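Local coordinates for protein vaginolysin (Gardnerella vaginalis, PDB 5IMY) that probably binds cholesterol in host membranes and lyses cells as a pore-forming toxin of the cholesterol-dependent cytolysin family, at residues Q175-N178 with Q179-K183. Numbering follows the deposited sequence.
Sequences QSMN and QLKAK
Ser176 and Gln179 meet at the N-terminus of helix 177-184, where Ser176 is the N-cap. The chain comes from strand 166-173 and enters the helix through Ser176, whose backbone is extended, and Leu180 N donates to Ser176 O almost along the carbonyl axis at 3.2 Å. The next two i to i+4 bonds approach differently: Lys181 N donates to Met177 O from above the carbonyl plane, and Ala182 N to Asn178 O, tilted from the plane of that carbonyl. The cap itself is nearly straight, Gln179 N reaching Ser176 OG at 3.2 Å with an N-H...O angle of 166°. With chi1 at 71°, OG lies between the backbone N and the carbonyl carbon of Ser176, turned to the helix end, where it satisfies an amide of the first turn. Gln179 folds back over the cap: its CG packs 3.2 Å from Ser176 OG, its amide is turned 63° from that of Gln175, and NE2, which donates to Ser173 O, lies 3.6 Å from Gln175 CB. Gln175 itself bends away, OE1 accepting from Thr372 N of the long strand 363-389. Leu180 and Met177 face Phe188 and Phe199 of the following short helices, whereas Gln179 and Ala182 lie on Ile72 of strand 62-76. Along the partly exposed side, the aliphatic chain of Lys181 crosses Met177, CD resting 3.8 Å from Met177 CG.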
ATOM      1  N   GLN A 175      -7.227 -14.973  14.372  1.00 39.07           N
ATOM      2  CA  GLN A 175      -5.871 -14.994  13.832  1.00 37.55           C
ATOM      3  C   GLN A 175      -4.970 -15.996  14.539  1.00 40.22           C
ATOM      4  O   GLN A 175      -4.201 -16.692  13.874  1.00 38.37           O
ATOM      5  CB  GLN A 175      -5.261 -13.586  13.922  1.00 37.23           C
ATOM      6  CG  GLN A 175      -5.948 -12.564  13.027  1.00 39.25           C
ATOM      7  CD  GLN A 175      -5.773 -12.875  11.552  1.00 39.83           C
ATOM      8  OE1 GLN A 175      -4.844 -13.578  11.158  1.00 33.71           O
ATOM      9  NE2 GLN A 175      -6.671 -12.348  10.730  1.00 41.21           N
ATOM     10  N   SER A 176      -5.043 -16.083  15.864  1.00 40.38           N
ATOM     11  CA  SER A 176      -4.272 -17.068  16.607  1.00 35.73           C
ATOM     12  C   SER A 176      -4.942 -17.291  17.952  1.00 36.22           C
ATOM     13  O   SER A 176      -5.571 -16.385  18.503  1.00 38.26           O
ATOM     14  CB  SER A 176      -2.820 -16.619  16.806  1.00 39.43           C
ATOM     15  OG  SER A 176      -2.741 -15.543  17.725  1.00 38.78           O
ATOM     16  N   MET A 177      -4.805 -18.509  18.473  1.00 41.19           N
ATOM     17  CA  MET A 177      -5.391 -18.820  19.769  1.00 39.30           C
ATOM     18  C   MET A 177      -4.825 -17.938  20.875  1.00 40.92           C
ATOM     19  O   MET A 177      -5.472 -17.775  21.914  1.00 45.02           O
ATOM     20  CB  MET A 177      -5.164 -20.295  20.111  1.00 38.18           C
ATOM     21  CG  MET A 177      -5.897 -20.760  21.359  1.00 48.08           C
ATOM     22  SD  MET A 177      -7.686 -20.562  21.243  1.00 64.47           S
ATOM     23  CE  MET A 177      -8.077 -21.745  19.956  1.00 53.39           C
ATOM     24  N   ASN A 178      -3.639 -17.360  20.672  1.00 33.96           N
ATOM     25  CA  ASN A 178      -3.023 -16.532  21.702  1.00 39.61           C
ATOM     26  C   ASN A 178      -3.592 -15.116  21.711  1.00 39.08           C
ATOM     27  O   ASN A 178      -3.841 -14.558  22.786  1.00 42.92           O
ATOM     28  CB  ASN A 178      -1.507 -16.501  21.510  1.00 46.20           C
ATOM     29  CG  ASN A 178      -0.784 -17.476  22.419  1.00 50.15           C
ATOM     30  OD1 ASN A 178      -1.403 -18.324  23.065  1.00 49.23           O
ATOM     31  ND2 ASN A 178       0.538 -17.362  22.474  1.00 61.67           N
ATOM     32  N   GLN A 179      -3.803 -14.512  20.538  1.00 37.69           N
ATOM     33  CA  GLN A 179      -4.389 -13.175  20.516  1.00 38.14           C
ATOM     34  C   GLN A 179      -5.851 -13.205  20.944  1.00 38.06           C
ATOM     35  O   GLN A 179      -6.335 -12.247  21.558  1.00 32.61           O
ATOM     36  CB  GLN A 179      -4.244 -12.548  19.128  1.00 36.93           C
ATOM     37  CG  GLN A 179      -5.001 -13.264  18.021  1.00 43.49           C
ATOM     38  CD  GLN A 179      -6.194 -12.477  17.506  1.00 34.57           C
ATOM     39  OE1 GLN A 179      -6.264 -11.258  17.641  1.00 44.81           O
ATOM     40  NE2 GLN A 179      -7.143 -13.183  16.909  1.00 38.76           N
ATOM     41  N   LEU A 180      -6.565 -14.294  20.645  1.00 36.32           N
ATOM     42  CA  LEU A 180      -7.947 -14.416  21.098  1.00 36.55           C
ATOM     43  C   LEU A 180      -8.016 -14.651  22.603  1.00 36.38           C
ATOM     44  O   LEU A 180      -8.928 -14.149  23.272  1.00 36.37           O
ATOM     45  CB  LEU A 180      -8.652 -15.544  20.343  1.00 38.63           C
ATOM     46  CG  LEU A 180      -8.845 -15.318  18.841  1.00 37.67           C
ATOM     47  CD1 LEU A 180      -9.492 -16.533  18.200  1.00 36.96           C
ATOM     48  CD2 LEU A 180      -9.677 -14.070  18.573  1.00 33.61           C
ATOM     49  N   LYS A 181      -7.071 -15.415  23.155  1.00 37.04           N
ATOM     50  CA  LYS A 181      -7.000 -15.545  24.605  1.00 36.45           C
ATOM     51  C   LYS A 181      -6.753 -14.195  25.264  1.00 35.55           C
ATOM     52  O   LYS A 181      -7.267 -13.933  26.357  1.00 31.09           O
ATOM     53  CB  LYS A 181      -5.910 -16.550  24.990  1.00 36.53           C
ATOM     54  CG  LYS A 181      -6.379 -18.002  24.915  1.00 42.94           C
ATOM     55  CD  LYS A 181      -5.241 -18.996  24.696  1.00 43.14           C
ATOM     56  CE  LYS A 181      -4.627 -19.487  25.999  1.00 53.89           C
ATOM     57  NZ  LYS A 181      -3.620 -18.546  26.556  1.00 51.40           N
ATOM     58  N   ALA A 182      -5.992 -13.317  24.606  1.00 37.57           N
ATOM     59  CA  ALA A 182      -5.771 -11.978  25.140  1.00 30.98           C
ATOM     60  C   ALA A 182      -7.017 -11.111  25.022  1.00 30.18           C
ATOM     61  O   ALA A 182      -7.221 -10.209  25.841  1.00 41.26           O
ATOM     62  CB  ALA A 182      -4.597 -11.314  24.420  1.00 34.16           C
ATOM     63  N   LYS A 183      -7.857 -11.365  24.015  1.00 36.65           N
ATOM     64  CA  LYS A 183      -9.084 -10.595  23.845  1.00 31.87           C
ATOM     65  C   LYS A 183     -10.202 -11.113  24.742  1.00 31.25           C
ATOM     66  O   LYS A 183     -10.918 -10.319  25.362  1.00 30.78           O
ATOM     67  CB  LYS A 183      -9.528 -10.637  22.380  1.00 43.84           C
ATOM     68  CG  LYS A 183     -10.852  -9.923  22.085  1.00 36.85           C
ATOM     69  CD  LYS A 183     -10.643  -8.451  21.768  1.00 47.41           C
ATOM     70  CE  LYS A 183     -11.908  -7.644  22.020  1.00 51.88           C
ATOM     71  NZ  LYS A 183     -11.745  -6.213  21.642  1.00 53.19           N
TER